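RRNA adenine N-6-methyltransferase (PDB 6NVM) dimethylates N6 of a single adenine in 23S rRNA, using S-adenosylmethionine as methyl donor, and so lowers ribosomal affinity for macrolide, lincosamide and streptogramin B antibiotics. Local coordinates at residues A171-D177 against E193-V197; R61-E67 against I215-R219. One frame throughout, in Å; residues are numbered along the deposited sequence.

Contact 1: residues A171-D177 against E193-V197; sequences ARKRTGD and EWEFV
Phe196 and Asp177 meet as two flat groups laid nearly parallel: the carboxylate and ring planes are only 13° apart, with Asp177 OD2 over the ring centre, 3.9 Å above its plane. The contact sets helix 168-175 and the turn after it against strand 192-200, outermost in the mixed seven-stranded sheet within this chain. The phenyl reaches across the helix because its CG stands anti to the backbone N (chi1 -178°). Nearer the strand, Thr175 OG1 lies 3.3 Å from Phe196 CB, while at the far side of the ring CE1 touches Ala171 CB at 4.1 Å and the CG methylene of Arg172. Thr175 OG1, at chi1 62°, turns back and donates to Ala171 O over 2.6 Å, whereas CG2 presses on the strand backbone, 3.6 Å from Glu195 C.

Trp194 and Arg174 run side by side in one direction. Trp194 CE3 comes 3.3 Å from Arg174 O, oblique to the ring, CZ3 lies 3.8 Å from Arg174 CB, and ring atom CH2 of Trp194 lies at the edge of the Arg174 guanidinium. Outside the contact, Trp194 NE1 bonds to Thr188 OG1, and Thr185 OG1 to Arg174 O. Gly176, with positive phi, forms a Schellman motif, Asp177 N bonding to Arg172 O.

No hydrogen bond joins helix to strand. Cohesion rests on Ala171, Arg172 and Thr175 carbons against Phe196 and the Arg174 stem against Trp194; the carboxylate-ring stack is a packing fit, probably not a favourable charge interaction.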
ATOM      1  N   ALA A 171      -8.742   2.314   1.937  1.00 38.07           N
ATOM      2  CA  ALA A 171      -7.752   3.147   1.264  1.00 34.49           C
ATOM      3  C   ALA A 171      -7.589   4.490   1.962  1.00 32.14           C
ATOM      4  O   ALA A 171      -6.476   5.025   2.039  1.00 32.42           O
ATOM      5  CB  ALA A 171      -8.148   3.352  -0.196  1.00 33.76           C
ATOM      6  N   ARG A 172      -8.688   5.067   2.451  1.00 31.89           N
ATOM      7  CA  ARG A 172      -8.600   6.353   3.134  1.00 35.64           C
ATOM      8  C   ARG A 172      -7.776   6.248   4.414  1.00 36.70           C
ATOM      9  O   ARG A 172      -6.935   7.111   4.692  1.00 36.11           O
ATOM     10  CB  ARG A 172     -10.000   6.881   3.441  1.00 45.10           C
ATOM     11  CG  ARG A 172     -10.768   7.383   2.225  1.00 57.94           C
ATOM     12  CD  ARG A 172     -11.974   8.202   2.654  1.00 74.08           C
ATOM     13  NE  ARG A 172     -12.776   8.661   1.526  1.00 90.31           N
ATOM     14  CZ  ARG A 172     -13.898   9.364   1.646  1.00106.38           C
ATOM     15  NH1 ARG A 172     -14.354   9.695   2.847  1.00112.20           N
ATOM     16  NH2 ARG A 172     -14.566   9.740   0.564  1.00112.14           N
ATOM     17  N   LYS A 173      -8.004   5.201   5.207  1.00 42.79           N
ATOM     18  CA  LYS A 173      -7.254   5.052   6.449  1.00 50.15           C
ATOM     19  C   LYS A 173      -5.769   4.845   6.171  1.00 45.67           C
ATOM     20  O   LYS A 173      -4.913   5.469   6.811  1.00 44.24           O
ATOM     21  CB  LYS A 173      -7.814   3.890   7.269  1.00 63.51           C
ATOM     22  CG  LYS A 173      -7.447   3.967   8.747  1.00 77.54           C
ATOM     23  CD  LYS A 173      -7.810   2.698   9.514  1.00 86.25           C
ATOM     24  CE  LYS A 173      -6.822   1.570   9.245  1.00 89.40           C
ATOM     25  NZ  LYS A 173      -6.824   0.546  10.329  1.00 91.53           N
ATOM     26  N   ARG A 174      -5.443   3.973   5.209  1.00 40.63           N
ATOM     27  CA  ARG A 174      -4.050   3.633   4.944  1.00 35.95           C
ATOM     28  C   ARG A 174      -3.285   4.768   4.278  1.00 35.95           C
ATOM     29  O   ARG A 174      -2.051   4.748   4.277  1.00 37.94           O
ATOM     30  CB  ARG A 174      -3.971   2.376   4.068  1.00 39.44           C
ATOM     31  CG  ARG A 174      -4.537   1.112   4.714  1.00 44.40           C
ATOM     32  CD  ARG A 174      -3.745   0.696   5.953  1.00 49.98           C
ATOM     33  NE  ARG A 174      -4.251  -0.545   6.544  1.00 57.06           N
ATOM     34  CZ  ARG A 174      -3.710  -1.752   6.379  1.00 63.05           C
ATOM     35  NH1 ARG A 174      -2.622  -1.922   5.638  1.00 61.40           N
ATOM     36  NH2 ARG A 174      -4.261  -2.807   6.965  1.00 67.93           N
ATOM     37  N   THR A 175      -3.979   5.753   3.714  1.00 34.20           N
ATOM     38  CA  THR A 175      -3.338   6.899   3.089  1.00 35.77           C
ATOM     39  C   THR A 175      -3.557   8.192   3.860  1.00 38.95           C
ATOM     40  O   THR A 175      -3.102   9.247   3.408  1.00 42.14           O
ATOM     41  CB  THR A 175      -3.853   7.082   1.656  1.00 33.30           C
ATOM     42  OG1 THR A 175      -5.265   7.341   1.688  1.00 34.33           O
ATOM     43  CG2 THR A 175      -3.573   5.836   0.813  1.00 32.24           C
ATOM     44  N   GLY A 176      -4.243   8.143   4.999  1.00 43.56           N
ATOM     45  CA  GLY A 176      -4.536   9.352   5.753  1.00 50.61           C
ATOM     46  C   GLY A 176      -5.349  10.370   4.985  1.00 54.46           C
ATOM     47  O   GLY A 176      -5.188  11.576   5.199  1.00 57.06           O
ATOM     48  N   ASP A 177      -6.243   9.913   4.104  1.00 48.59           N
ATOM     49  CA  ASP A 177      -6.922  10.821   3.188  1.00 51.14           C
ATOM     50  C   ASP A 177      -7.910  11.741   3.891  1.00 54.71           C
ATOM     51  O   ASP A 177      -8.245  12.796   3.338  1.00 54.32           O
ATOM     52  CB  ASP A 177      -7.638  10.026   2.097  1.00 49.29           C
ATOM     53  CG  ASP A 177      -8.189  10.913   0.997  1.00 53.27           C
ATOM     54  OD1 ASP A 177      -7.394  11.638   0.363  1.00 53.91           O
ATOM     55  OD2 ASP A 177      -9.414  10.877   0.758  1.00 55.17           O
ATOM     56  N   GLU A 193       6.035   5.342   0.409  1.00 29.96           N
ATOM     57  CA  GLU A 193       4.992   6.347   0.253  1.00 31.42           C
ATOM     58  C   GLU A 193       3.650   5.639   0.086  1.00 28.94           C
ATOM     59  O   GLU A 193       3.564   4.590  -0.560  1.00 30.94           O
ATOM     60  CB  GLU A 193       5.279   7.248  -0.954  1.00 33.60           C
ATOM     61  CG  GLU A 193       6.674   7.874  -0.964  1.00 36.84           C
ATOM     62  CD  GLU A 193       7.008   8.579  -2.278  1.00 46.68           C
ATOM     63  OE1 GLU A 193       6.246   8.438  -3.254  1.00 45.27           O
ATOM     64  OE2 GLU A 193       8.042   9.279  -2.332  1.00 50.87           O
ATOM     65  N   TRP A 194       2.612   6.187   0.716  1.00 31.31           N
ATOM     66  CA  TRP A 194       1.246   5.686   0.602  1.00 30.63           C
ATOM     67  C   TRP A 194       0.411   6.809   0.004  1.00 35.51           C
ATOM     68  O   TRP A 194       0.337   7.899   0.578  1.00 34.95           O
ATOM     69  CB  TRP A 194       0.670   5.273   1.962  1.00 29.17           C
ATOM     70  CG  TRP A 194       1.407   4.172   2.696  1.00 29.41           C
ATOM     71  CD1 TRP A 194       2.688   4.209   3.166  1.00 31.41           C
ATOM     72  CD2 TRP A 194       0.880   2.895   3.078  1.00 33.56           C
ATOM     73  NE1 TRP A 194       2.997   3.026   3.801  1.00 30.47           N
ATOM     74  CE2 TRP A 194       1.903   2.205   3.761  1.00 33.58           C
ATOM     75  CE3 TRP A 194      -0.358   2.265   2.901  1.00 35.12           C
ATOM     76  CZ2 TRP A 194       1.726   0.917   4.265  1.00 35.14           C
ATOM     77  CZ3 TRP A 194      -0.529   0.984   3.394  1.00 35.86           C
ATOM     78  CH2 TRP A 194       0.507   0.323   4.070  1.00 37.25           C
ATOM     79  N   GLU A 195      -0.231   6.541  -1.131  0.59 32.51           N
ATOM     80  CA  GLU A 195      -0.894   7.590  -1.893  0.59 33.45           C
ATOM     81  C   GLU A 195      -2.321   7.180  -2.227  0.59 32.39           C
ATOM     82  O   GLU A 195      -2.559   6.061  -2.693  0.59 31.44           O
ATOM     83  CB  GLU A 195      -0.098   7.903  -3.168  0.59 35.57           C
ATOM     84  CG  GLU A 195       1.319   8.417  -2.884  0.59 39.54           C
ATOM     85  CD  GLU A 195       2.180   8.557  -4.133  0.59 48.25           C
ATOM     86  OE1 GLU A 195       1.748   8.119  -5.221  0.59 50.14           O
ATOM     87  OE2 GLU A 195       3.300   9.103  -4.022  0.59 48.88           O
ATOM     88  N   PHE A 196      -3.267   8.084  -1.972  1.00 32.40           N
ATOM     89  CA  PHE A 196      -4.658   7.900  -2.367  1.00 34.31           C
ATOM     90  C   PHE A 196      -4.826   8.467  -3.771  1.00 34.65           C
ATOM     91  O   PHE A 196      -4.546   9.649  -4.004  1.00 35.12           O
ATOM     92  CB  PHE A 196      -5.595   8.601  -1.385  1.00 38.29           C
ATOM     93  CG  PHE A 196      -7.055   8.410  -1.689  1.00 39.37           C
ATOM     94  CD1 PHE A 196      -7.756   7.355  -1.136  1.00 38.82           C
ATOM     95  CD2 PHE A 196      -7.725   9.288  -2.525  1.00 42.80           C
ATOM     96  CE1 PHE A 196      -9.093   7.176  -1.408  1.00 40.46           C
ATOM     97  CE2 PHE A 196      -9.065   9.111  -2.803  1.00 41.04           C
ATOM     98  CZ  PHE A 196      -9.749   8.056  -2.243  1.00 40.54           C
ATOM     99  N   VAL A 197      -5.269   7.633  -4.712  1.00 35.29           N
ATOM    100  CA  VAL A 197      -5.371   8.080  -6.097  1.00 34.23           C
ATOM    101  C   VAL A 197      -6.774   8.616  -6.369  1.00 36.05           C
ATOM    102  O   VAL A 197      -6.939   9.788  -6.723  1.00 36.05           O
ATOM    103  CB  VAL A 197      -4.992   6.954  -7.075  1.00 34.80           C
ATOM    104  CG1 VAL A 197      -5.228   7.386  -8.515  1.00 33.39           C
ATOM    105  CG2 VAL A 197      -3.532   6.565  -6.878  1.00 34.23           C
TER

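Contact 2: residues R61-E67 against I215-R219; sequences RIAETAE and IMRLR
Arg217 gives one N-H to a backbone carbonyl: NH1 lies 2.6 Å from Thr65 O, in the carbonyl plane on a lone pair, although the N-H...O angle of 145° leaves the bond bent. Thr65 CG2 covers one face of the same guanidinium. The hydroxyl of Thr65 turns back to Arg61 O at 2.7 Å; that oxygen also accepts from Thr65 N, the two donors arriving from opposite faces of the carbonyl plane.

Glu67, Arg217 and Arg219 form a salt-bridge network. In the conformer described, Glu67 OE1 takes a nearly straight bond from Arg219 NE at 2.9 Å, on the syn side of the carboxylate, plus a weak one from Arg219 NH2. The carboxylate stands almost upright to that guanidinium, at 84°. Toward Arg217, OE2 makes a long salt bridge, charge only, 3.7 Å from NH1 and well out of the Arg217 guanidinium plane. Of the other nitrogens, Arg217 NH2 forms a salt bridge with Glu195 and Arg219 NH1 one with Glu193; Arg217 NE is also hydrogen-bonded outside the contact.

At the apolar end Ile215 CD1 packs tightly on Ile62 CG1, 3.5 Å away. Segment 61-65 runs 11° from the direction of segment 215-219, while Ile62 also touches Val165 of strand 159-167 and Leu84 of helix 83-89.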
ATOM      1  N   ARG A  61      -6.950   4.297 -15.956  1.00 33.76           N
ATOM      2  CA  ARG A  61      -6.354   5.054 -14.859  1.00 34.10           C
ATOM      3  C   ARG A  61      -5.468   4.165 -13.995  1.00 30.88           C
ATOM      4  O   ARG A  61      -4.373   4.573 -13.586  1.00 33.30           O
ATOM      5  CB  ARG A  61      -7.469   5.688 -14.026  1.00 43.48           C
ATOM      6  CG  ARG A  61      -7.001   6.567 -12.888  1.00 55.58           C
ATOM      7  CD  ARG A  61      -6.425   7.861 -13.410  1.00 66.20           C
ATOM      8  NE  ARG A  61      -6.159   8.804 -12.330  1.00 74.82           N
ATOM      9  CZ  ARG A  61      -5.502   9.947 -12.482  1.00 81.84           C
ATOM     10  NH1 ARG A  61      -5.032  10.293 -13.676  1.00 83.86           N
ATOM     11  NH2 ARG A  61      -5.308  10.743 -11.439  1.00 83.97           N
ATOM     12  N   ILE A  62      -5.921   2.943 -13.713  1.00 25.91           N
ATOM     13  CA  ILE A  62      -5.111   2.004 -12.945  1.00 28.01           C
ATOM     14  C   ILE A  62      -3.797   1.725 -13.663  1.00 31.24           C
ATOM     15  O   ILE A  62      -2.716   1.764 -13.060  1.00 33.15           O
ATOM     16  CB  ILE A  62      -5.901   0.707 -12.692  1.00 27.02           C
ATOM     17  CG1 ILE A  62      -7.151   1.008 -11.861  1.00 26.87           C
ATOM     18  CG2 ILE A  62      -5.021  -0.329 -12.001  1.00 29.88           C
ATOM     19  CD1 ILE A  62      -8.167  -0.114 -11.849  1.00 29.22           C
ATOM     20  N   ALA A  63      -3.870   1.422 -14.961  1.00 30.52           N
ATOM     21  CA  ALA A  63      -2.664   1.067 -15.701  1.00 31.73           C
ATOM     22  C   ALA A  63      -1.666   2.221 -15.716  1.00 35.47           C
ATOM     23  O   ALA A  63      -0.458   2.010 -15.556  1.00 36.06           O
ATOM     24  CB  ALA A  63      -3.031   0.647 -17.123  1.00 30.85           C
ATOM     25  N   GLU A  64      -2.155   3.450 -15.906  1.00 33.84           N
ATOM     26  CA  GLU A  64      -1.276   4.615 -15.878  1.00 42.31           C
ATOM     27  C   GLU A  64      -0.721   4.876 -14.479  1.00 42.45           C
ATOM     28  O   GLU A  64       0.425   5.319 -14.338  1.00 45.01           O
ATOM     29  CB  GLU A  64      -2.037   5.835 -16.402  1.00 52.15           C
ATOM     30  CG  GLU A  64      -2.450   5.698 -17.869  1.00 66.00           C
ATOM     31  CD  GLU A  64      -3.556   6.658 -18.279  1.00 79.23           C
ATOM     32  OE1 GLU A  64      -4.269   7.177 -17.390  1.00 83.43           O
ATOM     33  OE2 GLU A  64      -3.714   6.888 -19.498  1.00 83.48           O
ATOM     34  N   THR A  65      -1.504   4.585 -13.438  1.00 41.43           N
ATOM     35  CA  THR A  65      -1.047   4.795 -12.068  1.00 41.78           C
ATOM     36  C   THR A  65       0.126   3.892 -11.712  1.00 40.78           C
ATOM     37  O   THR A  65       0.940   4.240 -10.847  1.00 39.01           O
ATOM     38  CB  THR A  65      -2.207   4.544 -11.094  1.00 43.54           C
ATOM     39  OG1 THR A  65      -3.218   5.534 -11.291  1.00 43.89           O
ATOM     40  CG2 THR A  65      -1.744   4.580  -9.642  1.00 44.82           C
ATOM     41  N   ALA A  66       0.220   2.722 -12.341  1.00 34.92           N
ATOM     42  CA  ALA A  66       1.212   1.742 -11.929  1.00 32.99           C
ATOM     43  C   ALA A  66       2.638   2.142 -12.291  1.00 31.46           C
ATOM     44  O   ALA A  66       3.574   1.468 -11.855  1.00 33.89           O
ATOM     45  CB  ALA A  66       0.872   0.387 -12.543  1.00 33.20           C
ATOM     46  N   GLU A  67       2.819   3.201 -13.077  0.94 29.68           N
ATOM     47  CA  GLU A  67       4.142   3.705 -13.438  0.94 32.93           C
ATOM     48  C   GLU A  67       4.992   2.598 -14.059  0.94 33.53           C
ATOM     49  O   GLU A  67       6.085   2.267 -13.593  0.94 34.12           O
ATOM     50  CB  GLU A  67       4.824   4.325 -12.216  0.94 36.01           C
ATOM     51  CG  GLU A  67       4.042   5.523 -11.687  0.94 39.18           C
ATOM     52  CD  GLU A  67       4.711   6.230 -10.526  0.94 42.41           C
ATOM     53  OE1 GLU A  67       5.334   5.552  -9.680  0.94 39.06           O
ATOM     54  OE2 GLU A  67       4.595   7.479 -10.467  0.94 46.42           O
ATOM     55  N   ILE A 215      -8.679   3.547  -5.703  1.00 28.24           N
ATOM     56  CA  ILE A 215      -7.338   3.183  -6.139  1.00 27.88           C
ATOM     57  C   ILE A 215      -6.357   3.800  -5.159  1.00 29.80           C
ATOM     58  O   ILE A 215      -6.407   5.010  -4.899  1.00 30.60           O
ATOM     59  CB  ILE A 215      -7.051   3.663  -7.571  1.00 27.99           C
ATOM     60  CG1 ILE A 215      -8.084   3.096  -8.545  1.00 30.99           C
ATOM     61  CG2 ILE A 215      -5.643   3.246  -7.987  1.00 29.80           C
ATOM     62  CD1 ILE A 215      -8.062   3.760  -9.900  1.00 33.97           C
ATOM     63  N   MET A 216      -5.472   2.976  -4.614  1.00 30.37           N
ATOM     64  CA  MET A 216      -4.384   3.442  -3.771  1.00 32.16           C
ATOM     65  C   MET A 216      -3.085   2.842  -4.288  1.00 29.83           C
ATOM     66  O   MET A 216      -3.078   1.799  -4.948  1.00 28.41           O
ATOM     67  CB  MET A 216      -4.602   3.063  -2.295  1.00 35.45           C
ATOM     68  CG  MET A 216      -4.641   1.569  -2.018  1.00 35.57           C
ATOM     69  SD  MET A 216      -4.771   1.183  -0.253  1.00 37.72           S
ATOM     70  CE  MET A 216      -3.215   1.817   0.355  1.00 38.11           C
ATOM     71  N   ARG A 217      -1.979   3.512  -3.979  1.00 26.56           N
ATOM     72  CA  ARG A 217      -0.672   3.107  -4.473  1.00 28.58           C
ATOM     73  C   ARG A 217       0.361   3.192  -3.361  1.00 29.24           C
ATOM     74  O   ARG A 217       0.379   4.155  -2.593  1.00 31.74           O
ATOM     75  CB  ARG A 217      -0.244   3.984  -5.659  1.00 32.23           C
ATOM     76  CG  ARG A 217       1.138   3.673  -6.223  1.00 39.05           C
ATOM     77  CD  ARG A 217       1.396   4.476  -7.500  1.00 46.48           C
ATOM     78  NE  ARG A 217       1.202   5.908  -7.277  1.00 53.27           N
ATOM     79  CZ  ARG A 217       1.123   6.817  -8.241  1.00 60.30           C
ATOM     80  NH1 ARG A 217       1.219   6.457  -9.513  1.00 62.01           N
ATOM     81  NH2 ARG A 217       0.944   8.093  -7.932  1.00 63.32           N
ATOM     82  N   LEU A 218       1.196   2.163  -3.271  1.00 32.45           N
ATOM     83  CA  LEU A 218       2.423   2.192  -2.486  1.00 30.82           C
ATOM     84  C   LEU A 218       3.604   2.376  -3.427  1.00 30.34           C
ATOM     85  O   LEU A 218       3.654   1.761  -4.494  1.00 30.78           O
ATOM     86  CB  LEU A 218       2.617   0.895  -1.693  1.00 31.90           C
ATOM     87  CG  LEU A 218       1.468   0.385  -0.834  1.00 42.15           C
ATOM     88  CD1 LEU A 218       1.906  -0.867  -0.077  1.00 44.30           C
ATOM     89  CD2 LEU A 218       1.012   1.457   0.121  1.00 48.94           C
ATOM     90  N   ARG A 219       4.551   3.225  -3.039  1.00 30.50           N
ATOM     91  CA  ARG A 219       5.812   3.366  -3.760  1.00 30.75           C
ATOM     92  C   ARG A 219       6.939   3.105  -2.775  1.00 31.64           C
ATOM     93  O   ARG A 219       7.036   3.788  -1.751  1.00 28.91           O
ATOM     94  CB  ARG A 219       5.966   4.757  -4.386  1.00 32.20           C
ATOM     95  CG  ARG A 219       4.748   5.232  -5.175  1.00 41.29           C
ATOM     96  CD  ARG A 219       4.986   6.583  -5.852  1.00 50.63           C
ATOM     97  NE  ARG A 219       5.923   6.451  -6.962  1.00 57.05           N
ATOM     98  CZ  ARG A 219       7.229   6.683  -6.889  1.00 67.35           C
ATOM     99  NH1 ARG A 219       7.784   7.091  -5.754  1.00 70.57           N
ATOM    100  NH2 ARG A 219       7.986   6.506  -7.963  1.00 72.91           N
TER

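How the contacts relate
Edge strand 192-200 and its antiparallel neighbour 213-220 carry the two contacts on opposite faces of the seven-stranded sheet, whose strand order, 3-2-1-4-5-7-6, is that of class I methyltransferases. The centres of contacts 1 and 2 lie about 12 Å apart, and along the chain contact 1 is nested inside the loop closed by contact 2. A salt bridge, Arg217 NH2 to Glu195 OE1 at 2.8 Å, links them. The backbone pair Val197 N to Ile215 O, 2.9 Å, is probably hydrogen-bonded. Contact 1 is away from the annotated sites, whereas the Ile62 side chain in contact 2 comes within about 4 Å of that of Leu53, predicted to bind S-adenosylmethionine.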